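PDB 7D8M: Dye-decolorizing peroxidase from Irpex lacteus, which probably acts as a heme b-dependent peroxidase of the dye-decolorizing family, using hydrogen peroxide to oxidise dyes and other substrates. Local coordinates for residues L153-H167 and R335-Y347. Numbering follows the deposited sequence.
Sequences LDSAARPGNEKGHEH and RAGTPYGPEVTDY. With HEM (protoporphyrin IX containing Fe), chain B; OXY (oxygen molecule), chain C.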
ATOM      1  N   LEU A 153       0.826  -5.029 -16.003  1.00 31.46           N
ATOM      2  CA  LEU A 153       2.007  -4.611 -15.247  1.00 27.64           C
ATOM      3  C   LEU A 153       2.602  -5.799 -14.496  1.00 26.56           C
ATOM      4  O   LEU A 153       1.910  -6.449 -13.704  1.00 28.45           O
ATOM      5  CB  LEU A 153       1.657  -3.487 -14.271  1.00 26.52           C
ATOM      6  CG  LEU A 153       2.798  -3.120 -13.327  1.00 25.42           C
ATOM      7  CD1 LEU A 153       3.931  -2.516 -14.128  1.00 26.79           C
ATOM      8  CD2 LEU A 153       2.338  -2.149 -12.239  1.00 27.84           C
ATOM      9  N   ASP A 154       3.877  -6.089 -14.752  1.00 26.21           N
ATOM     10  CA  ASP A 154       4.612  -7.090 -13.986  1.00 26.29           C
ATOM     11  C   ASP A 154       5.386  -6.423 -12.855  1.00 26.22           C
ATOM     12  O   ASP A 154       6.095  -5.436 -13.074  1.00 26.33           O
ATOM     13  CB  ASP A 154       5.582  -7.861 -14.880  1.00 26.97           C
ATOM     14  CG  ASP A 154       4.864  -8.720 -15.907  1.00 30.31           C
ATOM     15  OD1 ASP A 154       3.898  -9.402 -15.523  1.00 30.10           O
ATOM     16  OD2 ASP A 154       5.244  -8.692 -17.093  1.00 33.39           O
ATOM     17  N   SER A 155       5.258  -6.970 -11.658  1.00 24.34           N
ATOM     18  CA  SER A 155       6.038  -6.532 -10.517  1.00 25.39           C
ATOM     19  C   SER A 155       6.794  -7.748 -10.003  1.00 28.18           C
ATOM     20  O   SER A 155       6.401  -8.895 -10.256  1.00 28.00           O
ATOM     21  CB  SER A 155       5.151  -5.938  -9.426  1.00 23.41           C
ATOM     22  OG  SER A 155       4.273  -6.923  -8.908  1.00 27.04           O
ATOM     23  N   ALA A 156       7.913  -7.498  -9.329  1.00 21.14           N
ATOM     24  CA  ALA A 156       8.755  -8.582  -8.837  1.00 25.59           C
ATOM     25  C   ALA A 156       9.499  -8.140  -7.589  1.00 29.32           C
ATOM     26  O   ALA A 156       9.915  -6.980  -7.482  1.00 26.26           O
ATOM     27  CB  ALA A 156       9.751  -9.031  -9.911  1.00 26.14           C
ATOM     28  N   ALA A 157       9.654  -9.064  -6.644  1.00 27.79           N
ATOM     29  CA  ALA A 157      10.500  -8.789  -5.492  1.00 29.95           C
ATOM     30  C   ALA A 157      11.935  -8.557  -5.950  1.00 31.98           C
ATOM     31  O   ALA A 157      12.401  -9.153  -6.927  1.00 27.80           O
ATOM     32  CB  ALA A 157      10.451  -9.936  -4.480  1.00 33.50           C
ATOM     33  N   ARG A 158      12.635  -7.666  -5.244  1.00 27.97           N
ATOM     34  CA  ARG A 158      14.005  -7.355  -5.602  1.00 30.28           C
ATOM     35  C   ARG A 158      14.900  -8.555  -5.299  1.00 31.39           C
ATOM     36  O   ARG A 158      14.534  -9.425  -4.509  1.00 29.85           O
ATOM     37  CB  ARG A 158      14.461  -6.095  -4.861  1.00 27.90           C
ATOM     38  CG  ARG A 158      13.703  -4.858  -5.352  1.00 25.49           C
ATOM     39  CD  ARG A 158      14.287  -3.555  -4.815  1.00 22.98           C
ATOM     40  NE  ARG A 158      15.730  -3.492  -5.018  1.00 27.91           N
ATOM     41  CZ  ARG A 158      16.582  -2.934  -4.164  1.00 31.13           C
ATOM     42  NH1 ARG A 158      16.148  -2.391  -3.028  1.00 27.90           N
ATOM     43  NH2 ARG A 158      17.877  -2.916  -4.447  1.00 31.32           N
ATOM     44  N   PRO A 159      16.071  -8.638  -5.930  1.00 34.23           N
ATOM     45  CA  PRO A 159      16.865  -9.869  -5.851  1.00 35.34           C
ATOM     46  C   PRO A 159      17.805  -9.919  -4.653  1.00 37.89           C
ATOM     47  O   PRO A 159      18.198  -8.899  -4.076  1.00 36.77           O
ATOM     48  CB  PRO A 159      17.659  -9.851  -7.166  1.00 35.80           C
ATOM     49  CG  PRO A 159      17.838  -8.389  -7.466  1.00 36.15           C
ATOM     50  CD  PRO A 159      16.630  -7.678  -6.905  1.00 31.82           C
ATOM     51  N   GLY A 160      18.143 -11.150  -4.272  1.00 38.69           N
ATOM     52  CA  GLY A 160      19.202 -11.359  -3.291  1.00 39.52           C
ATOM     53  C   GLY A 160      18.857 -10.816  -1.919  1.00 37.81           C
ATOM     54  O   GLY A 160      17.732 -10.963  -1.430  1.00 38.94           O
ATOM     55  N   ASN A 161      19.843 -10.174  -1.282  1.00 37.29           N
ATOM     56  CA  ASN A 161      19.611  -9.644   0.059  1.00 40.08           C
ATOM     57  C   ASN A 161      18.713  -8.414   0.061  1.00 37.21           C
ATOM     58  O   ASN A 161      18.398  -7.910   1.142  1.00 35.85           O
ATOM     59  CB  ASN A 161      20.942  -9.330   0.773  1.00 40.89           C
ATOM     60  CG  ASN A 161      21.844  -8.363  -0.006  1.00 48.61           C
ATOM     61  OD1 ASN A 161      21.401  -7.633  -0.899  1.00 45.79           O
ATOM     62  ND2 ASN A 161      23.129  -8.359   0.347  1.00 55.86           N
ATOM     63  N   GLU A 162      18.296  -7.919  -1.102  1.00 34.65           N
ATOM     64  CA  GLU A 162      17.307  -6.851  -1.166  1.00 34.13           C
ATOM     65  C   GLU A 162      15.888  -7.381  -1.353  1.00 32.80           C
ATOM     66  O   GLU A 162      14.959  -6.580  -1.505  1.00 28.01           O
ATOM     67  CB  GLU A 162      17.648  -5.864  -2.294  1.00 30.10           C
ATOM     68  CG  GLU A 162      18.883  -5.023  -2.039  1.00 29.42           C
ATOM     69  CD  GLU A 162      18.721  -4.075  -0.864  1.00 32.72           C
ATOM     70  OE1 GLU A 162      17.617  -3.523  -0.682  1.00 32.42           O
ATOM     71  OE2 GLU A 162      19.699  -3.877  -0.112  1.00 37.09           O
ATOM     72  N   LYS A 163      15.700  -8.701  -1.346  1.00 31.71           N
ATOM     73  CA  LYS A 163      14.352  -9.254  -1.394  1.00 31.63           C
ATOM     74  C   LYS A 163      13.568  -8.790  -0.175  1.00 29.53           C
ATOM     75  O   LYS A 163      14.073  -8.807   0.952  1.00 29.09           O
ATOM     76  CB  LYS A 163      14.394 -10.779  -1.454  1.00 35.72           C
ATOM     77  CG  LYS A 163      13.065 -11.409  -1.863  1.00 34.53           C
ATOM     78  CD  LYS A 163      13.254 -12.794  -2.480  1.00 44.90           C
ATOM     79  CE  LYS A 163      14.300 -12.804  -3.607  1.00 46.34           C
ATOM     80  NZ  LYS A 163      13.833 -12.182  -4.888  1.00 35.80           N
ATOM     81  N   GLY A 164      12.340  -8.340  -0.406  1.00 29.55           N
ATOM     82  CA  GLY A 164      11.556  -7.735   0.644  1.00 28.68           C
ATOM     83  C   GLY A 164      11.775  -6.248   0.830  1.00 25.22           C
ATOM     84  O   GLY A 164      10.980  -5.608   1.527  1.00 26.07           O
ATOM     85  N   HIS A 165      12.817  -5.678   0.230  1.00 27.36           N
ATOM     86  CA  HIS A 165      13.060  -4.240   0.279  1.00 26.51           C
ATOM     87  C   HIS A 165      12.410  -3.552  -0.915  1.00 27.26           C
ATOM     88  O   HIS A 165      12.290  -4.132  -1.996  1.00 24.24           O
ATOM     89  CB  HIS A 165      14.563  -3.933   0.274  1.00 23.27           C
ATOM     90  CG  HIS A 165      15.313  -4.546   1.414  1.00 27.64           C
ATOM     91  ND1 HIS A 165      16.039  -3.795   2.314  1.00 29.17           N
ATOM     92  CD2 HIS A 165      15.457  -5.838   1.799  1.00 27.05           C
ATOM     93  CE1 HIS A 165      16.589  -4.596   3.211  1.00 32.25           C
ATOM     94  NE2 HIS A 165      16.256  -5.842   2.917  1.00 32.20           N
ATOM     95  N   GLU A 166      11.995  -2.301  -0.720  1.00 26.04           N
ATOM     96  CA  GLU A 166      11.552  -1.524  -1.865  1.00 24.14           C
ATOM     97  C   GLU A 166      12.774  -0.872  -2.522  1.00 23.60           C
ATOM     98  O   GLU A 166      13.898  -0.956  -2.018  1.00 26.58           O
ATOM     99  CB  GLU A 166      10.474  -0.519  -1.457  1.00 21.56           C
ATOM    100  CG  GLU A 166      10.855   0.416  -0.309  1.00 22.81           C
ATOM    101  CD  GLU A 166      11.909   1.401  -0.730  1.00 24.47           C
ATOM    102  OE1 GLU A 166      12.907   1.541  -0.000  1.00 25.70           O
ATOM    103  OE2 GLU A 166      11.765   2.003  -1.822  1.00 22.51           O
ATOM    104  N   HIS A 167      12.558  -0.210  -3.662  1.00 23.65           N
ATOM    105  CA  HIS A 167      13.675   0.163  -4.530  1.00 23.70           C
ATOM    106  C   HIS A 167      14.601   1.221  -3.935  1.00 24.52           C
ATOM    107  O   HIS A 167      15.753   1.327  -4.371  1.00 22.65           O
ATOM    108  CB  HIS A 167      13.152   0.654  -5.868  1.00 23.18           C
ATOM    109  CG  HIS A 167      13.011  -0.434  -6.881  1.00 22.81           C
ATOM    110  ND1 HIS A 167      14.085  -1.167  -7.341  1.00 27.17           N
ATOM    111  CD2 HIS A 167      11.921  -0.917  -7.520  1.00 24.68           C
ATOM    112  CE1 HIS A 167      13.662  -2.047  -8.233  1.00 28.77           C
ATOM    113  NE2 HIS A 167      12.352  -1.920  -8.357  1.00 26.45           N
ATOM    114  N   ARG A 335      -1.128  -3.130   3.556  1.00 22.50           N
ATOM    115  CA  ARG A 335      -0.414  -2.962   2.298  1.00 22.64           C
ATOM    116  C   ARG A 335       0.045  -4.322   1.776  1.00 25.72           C
ATOM    117  O   ARG A 335       0.528  -5.162   2.540  1.00 26.46           O
ATOM    118  CB  ARG A 335       0.785  -2.022   2.484  1.00 23.56           C
ATOM    119  CG  ARG A 335       0.397  -0.585   2.873  1.00 22.39           C
ATOM    120  CD  ARG A 335       1.584   0.220   3.440  1.00 23.00           C
ATOM    121  NE  ARG A 335       2.110  -0.409   4.637  1.00 23.12           N
ATOM    122  CZ  ARG A 335       3.369  -0.805   4.772  1.00 25.41           C
ATOM    123  NH1 ARG A 335       4.227  -0.619   3.778  1.00 27.83           N
ATOM    124  NH2 ARG A 335       3.767  -1.402   5.888  1.00 22.80           N
ATOM    125  N   ALA A 336      -0.111  -4.535   0.463  1.00 23.60           N
ATOM    126  CA  ALA A 336       0.206  -5.819  -0.162  1.00 24.76           C
ATOM    127  C   ALA A 336       0.867  -5.633  -1.521  1.00 24.64           C
ATOM    128  O   ALA A 336       0.794  -6.517  -2.386  1.00 25.96           O
ATOM    129  CB  ALA A 336      -1.053  -6.693  -0.308  1.00 21.78           C
ATOM    130  N   GLY A 337       1.522  -4.498  -1.728  1.00 24.81           N
ATOM    131  CA  GLY A 337       2.115  -4.207  -3.009  1.00 24.91           C
ATOM    132  C   GLY A 337       3.451  -4.889  -3.196  1.00 23.23           C
ATOM    133  O   GLY A 337       3.985  -5.531  -2.297  1.00 22.42           O
ATOM    134  N   THR A 338       4.008  -4.709  -4.398  1.00 19.82           N
ATOM    135  CA  THR A 338       5.253  -5.327  -4.832  1.00 23.56           C
ATOM    136  C   THR A 338       6.056  -4.330  -5.657  1.00 25.73           C
ATOM    137  O   THR A 338       5.488  -3.649  -6.523  1.00 23.87           O
ATOM    138  CB  THR A 338       4.975  -6.585  -5.682  1.00 23.25           C
ATOM    139  OG1 THR A 338       4.077  -7.446  -4.975  1.00 22.81           O
ATOM    140  CG2 THR A 338       6.261  -7.343  -6.003  1.00 23.33           C
ATOM    141  N   PRO A 339       7.368  -4.224  -5.420  1.00 25.03           N
ATOM    142  CA  PRO A 339       8.209  -3.404  -6.304  1.00 24.17           C
ATOM    143  C   PRO A 339       8.080  -3.833  -7.760  1.00 26.72           C
ATOM    144  O   PRO A 339       7.779  -4.989  -8.075  1.00 23.68           O
ATOM    145  CB  PRO A 339       9.633  -3.634  -5.771  1.00 23.31           C
ATOM    146  CG  PRO A 339       9.469  -4.133  -4.382  1.00 23.00           C
ATOM    147  CD  PRO A 339       8.124  -4.822  -4.302  1.00 23.45           C
ATOM    148  N   TYR A 340       8.291  -2.876  -8.663  1.00 25.94           N
ATOM    149  CA  TYR A 340       8.313  -3.167 -10.090  1.00 22.82           C
ATOM    150  C   TYR A 340       9.548  -2.530 -10.706  1.00 28.04           C
ATOM    151  O   TYR A 340      10.083  -1.541 -10.183  1.00 23.95           O
ATOM    152  CB  TYR A 340       7.019  -2.674 -10.809  1.00 23.21           C
ATOM    153  CG  TYR A 340       6.934  -1.172 -11.097  1.00 23.49           C
ATOM    154  CD1 TYR A 340       7.509  -0.617 -12.241  1.00 23.00           C
ATOM    155  CD2 TYR A 340       6.256  -0.320 -10.232  1.00 20.81           C
ATOM    156  CE1 TYR A 340       7.426   0.761 -12.500  1.00 26.29           C
ATOM    157  CE2 TYR A 340       6.171   1.058 -10.481  1.00 23.68           C
ATOM    158  CZ  TYR A 340       6.761   1.587 -11.607  1.00 23.12           C
ATOM    159  OH  TYR A 340       6.661   2.936 -11.857  1.00 24.53           O
ATOM    160  N   GLY A 341      10.010  -3.116 -11.814  1.00 24.46           N
ATOM    161  CA  GLY A 341      11.143  -2.586 -12.542  1.00 25.53           C
ATOM    162  C   GLY A 341      12.465  -3.201 -12.128  1.00 25.26           C
ATOM    163  O   GLY A 341      12.603  -3.796 -11.054  1.00 26.00           O
ATOM    164  N   PRO A 342      13.475  -3.055 -12.974  1.00 24.54           N
ATOM    165  CA  PRO A 342      14.778  -3.662 -12.692  1.00 25.62           C
ATOM    166  C   PRO A 342      15.588  -2.852 -11.683  1.00 29.01           C
ATOM    167  O   PRO A 342      15.218  -1.756 -11.256  1.00 24.55           O
ATOM    168  CB  PRO A 342      15.458  -3.660 -14.063  1.00 28.14           C
ATOM    169  CG  PRO A 342      14.927  -2.431 -14.711  1.00 29.61           C
ATOM    170  CD  PRO A 342      13.491  -2.283 -14.230  1.00 28.25           C
ATOM    171  N   GLU A 343      16.723  -3.424 -11.312  1.00 27.41           N
ATOM    172  CA  GLU A 343      17.631  -2.756 -10.407  1.00 27.31           C
ATOM    173  C   GLU A 343      18.238  -1.525 -11.070  1.00 28.22           C
ATOM    174  O   GLU A 343      18.225  -1.369 -12.293  1.00 26.33           O
ATOM    175  CB  GLU A 343      18.732  -3.714  -9.962  1.00 28.72           C
ATOM    176  CG  GLU A 343      18.213  -4.865  -9.120  1.00 30.87           C
ATOM    177  CD  GLU A 343      17.645  -4.377  -7.803  1.00 30.25           C
ATOM    178  OE1 GLU A 343      18.443  -4.094  -6.885  1.00 30.46           O
ATOM    179  OE2 GLU A 343      16.406  -4.255  -7.692  1.00 31.98           O
ATOM    180  N   VAL A 344      18.760  -0.633 -10.224  1.00 25.83           N
ATOM    181  CA  VAL A 344      19.458   0.557 -10.693  1.00 25.13           C
ATOM    182  C   VAL A 344      20.735   0.155 -11.417  1.00 24.14           C
ATOM    183  O   VAL A 344      21.522  -0.652 -10.917  1.00 25.58           O
ATOM    184  CB  VAL A 344      19.746   1.474  -9.496  1.00 25.37           C
ATOM    185  CG1 VAL A 344      20.665   2.644  -9.893  1.00 24.29           C
ATOM    186  CG2 VAL A 344      18.431   1.948  -8.894  1.00 22.85           C
ATOM    187  N   THR A 345      20.946   0.710 -12.605  1.00 26.14           N
ATOM    188  CA  THR A 345      22.111   0.337 -13.395  1.00 28.18           C
ATOM    189  C   THR A 345      23.304   1.201 -13.018  1.00 26.94           C
ATOM    190  O   THR A 345      23.158   2.260 -12.412  1.00 29.72           O
ATOM    191  CB  THR A 345      21.840   0.479 -14.895  1.00 29.24           C
ATOM    192  OG1 THR A 345      21.615   1.859 -15.212  1.00 28.21           O
ATOM    193  CG2 THR A 345      20.613  -0.347 -15.306  1.00 27.18           C
ATOM    194  N   ASP A 346      24.500   0.735 -13.400  1.00 29.38           N
ATOM    195  CA  ASP A 346      25.708   1.519 -13.139  1.00 31.19           C
ATOM    196  C   ASP A 346      25.586   2.929 -13.709  1.00 30.40           C
ATOM    197  O   ASP A 346      25.964   3.902 -13.048  1.00 28.98           O
ATOM    198  CB  ASP A 346      26.940   0.814 -13.711  1.00 31.15           C
ATOM    199  CG  ASP A 346      27.286  -0.460 -12.963  1.00 34.43           C
ATOM    200  OD1 ASP A 346      26.689  -0.703 -11.899  1.00 34.38           O
ATOM    201  OD2 ASP A 346      28.147  -1.231 -13.443  1.00 38.68           O
ATOM    202  N   TYR A 347      25.032   3.063 -14.923  1.00 29.23           N
ATOM    203  CA  TYR A 347      24.903   4.379 -15.547  1.00 26.13           C
ATOM    204  C   TYR A 347      24.005   5.289 -14.721  1.00 30.87           C
ATOM    205  O   TYR A 347      24.335   6.458 -14.477  1.00 29.59           O
ATOM    206  CB  TYR A 347      24.355   4.257 -16.981  1.00 30.44           C
ATOM    207  CG  TYR A 347      24.295   5.603 -17.684  1.00 29.77           C
ATOM    208  CD1 TYR A 347      23.193   6.439 -17.539  1.00 29.80           C
ATOM    209  CD2 TYR A 347      25.360   6.054 -18.463  1.00 29.35           C
ATOM    210  CE1 TYR A 347      23.149   7.690 -18.148  1.00 30.72           C
ATOM    211  CE2 TYR A 347      25.318   7.300 -19.085  1.00 27.16           C
ATOM    212  CZ  TYR A 347      24.213   8.112 -18.921  1.00 29.58           C
ATOM    213  OH  TYR A 347      24.165   9.354 -19.525  1.00 31.20           O
TER
HETATM  214  CHA HEM B 601       5.487   1.891   5.821  1.00 25.46           C
HETATM  215  CHB HEM B 601       8.023   2.828   1.795  1.00 24.76           C
HETATM  216  CHC HEM B 601       3.980   4.499  -0.322  1.00 23.29           C
HETATM  217  CHD HEM B 601       1.578   4.025   3.865  1.00 22.95           C
HETATM  218  C1A HEM B 601       6.524   1.974   4.919  1.00 23.50           C
HETATM  219  C2A HEM B 601       7.876   1.486   5.120  1.00 26.99           C
HETATM  220  C3A HEM B 601       8.570   1.737   3.995  1.00 25.45           C
HETATM  221  C4A HEM B 601       7.682   2.388   3.055  1.00 25.09           C
HETATM  222  CMA HEM B 601      10.046   1.414   3.702  1.00 22.58           C
HETATM  223  CAA HEM B 601       8.382   0.793   6.414  1.00 25.80           C
HETATM  224  CBA HEM B 601       8.148  -0.715   6.333  1.00 28.15           C
HETATM  225  CGA HEM B 601       6.926  -1.133   7.126  1.00 29.49           C
HETATM  226  O1A HEM B 601       6.671  -0.541   8.202  1.00 32.36           O
HETATM  227  O2A HEM B 601       6.215  -2.084   6.697  1.00 29.11           O
HETATM  228  C1B HEM B 601       7.137   3.324   0.869  1.00 24.62           C
HETATM  229  C2B HEM B 601       7.454   3.615  -0.510  1.00 25.16           C
HETATM  230  C3B HEM B 601       6.335   4.088  -1.090  1.00 21.93           C
HETATM  231  C4B HEM B 601       5.281   4.092  -0.101  1.00 22.28           C
HETATM  232  CMB HEM B 601       8.873   3.425  -1.123  1.00 22.30           C
HETATM  233  CAB HEM B 601       6.094   4.530  -2.555  1.00 22.66           C
HETATM  234  CBB HEM B 601       6.881   4.169  -3.574  1.00 22.80           C
HETATM  235  C1C HEM B 601       2.984   4.590   0.636  1.00 23.08           C
HETATM  236  C2C HEM B 601       1.668   5.182   0.469  1.00 24.02           C
HETATM  237  C3C HEM B 601       0.999   5.044   1.631  1.00 24.27           C
HETATM  238  C4C HEM B 601       1.885   4.379   2.569  1.00 24.03           C
HETATM  239  CMC HEM B 601       1.180   5.814  -0.859  1.00 23.46           C
HETATM  240  CAC HEM B 601      -0.429   5.509   2.019  1.00 25.21           C
HETATM  241  CBC HEM B 601      -1.065   6.518   1.399  1.00 26.35           C
HETATM  242  C1D HEM B 601       2.386   3.297   4.712  1.00 23.54           C
HETATM  243  C2D HEM B 601       2.000   2.675   5.969  1.00 23.58           C
HETATM  244  C3D HEM B 601       3.075   2.096   6.505  1.00 24.86           C
HETATM  245  C4D HEM B 601       4.194   2.322   5.609  1.00 27.14           C
HETATM  246  CMD HEM B 601       0.601   2.679   6.606  1.00 20.43           C
HETATM  247  CAD HEM B 601       3.121   1.333   7.843  1.00 24.10           C
HETATM  248  CBD HEM B 601       3.416   2.336   8.962  1.00 24.95           C
HETATM  249  CGD HEM B 601       3.374   1.683  10.327  1.00 28.35           C
HETATM  250  O1D HEM B 601       4.241   2.020  11.174  1.00 25.74           O
HETATM  251  O2D HEM B 601       2.485   0.819  10.572  1.00 26.41           O
HETATM  252  NA  HEM B 601       6.447   2.523   3.658  1.00 22.91           N
HETATM  253  NB  HEM B 601       5.799   3.624   1.093  1.00 20.72           N
HETATM  254  NC  HEM B 601       3.078   4.124   1.926  1.00 22.52           N
HETATM  255  ND  HEM B 601       3.732   3.047   4.511  1.00 22.77           N
HETATM  256 FE   HEM B 601       4.805   3.488   2.827  1.00 23.99          FE
HETATM  257  O1  OXY C 602       4.056  -0.724   0.467  1.00 34.50           O
HETATM  258  O2  OXY C 602       4.921   0.056   0.868  1.00 36.98           O
HETATM  259  O   HOH W   1       8.882  -5.704 -12.428  1.00 32.33           O
HETATM  260  O   HOH W   2      10.934  -5.078  -9.124  1.00 35.43           O
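R158 and E343 illustrate how one guanidinium can fasten two distant loops. The arginine presents its side: NE reaches OE2 of E343, while NH2 meets E343 OE1 at 2.8 Å on a nearly straight path. Both oxygens use their syn lone pairs, and the two planes lie 13° apart, so the bidentate pair is almost flat. A bend at chi3 (50°) turns the guanidinium out of line with the rest of the chain. The remaining nitrogen, NH1 of R158, is held within the loop, bridging to E162 OE1 at 3.0 Å and bonding E166 O, while E162 CB covers one face. With three polar partners besides that covered face, the group has little freedom to rotate. P159 CD adds an apolar border, 3.5 Å from E343 OE2.

Backbone pairing is sparse. A156 N donates to P339 O at 2.8 Å, and the strands 153-156 and 338-340 run at 114° to one another. They are edge strands of two separate four-stranded antiparallel sheets, the pair of ferredoxin-like halves characteristic of DyP peroxidases, so this contact is a seam between the halves. Two waters bridge the same seam, one from D154 O to G341 N and the other from A156 O to G341 O.

The H167 ring turns its edge to the end of strand 338-340 and the residue that follows it, where NE2 makes weak bonds to Y340 O and G341 O; R158 CD lies over one of its faces.

Van der Waals contacts of side-chain carbons with backbone atoms surround these bonds. T338 CG2, anti to its own backbone nitrogen, rests 3.7 Å from A156 C, and P339 CG approaches H165 O. Both segments also reach the heme: E166 OE2, already hydrogen-bonded to F168 N and Q226 NE2, makes a van der Waals contact with methyl CMB, and R335 NH2 bonds propionate O2A at 2.7 Å.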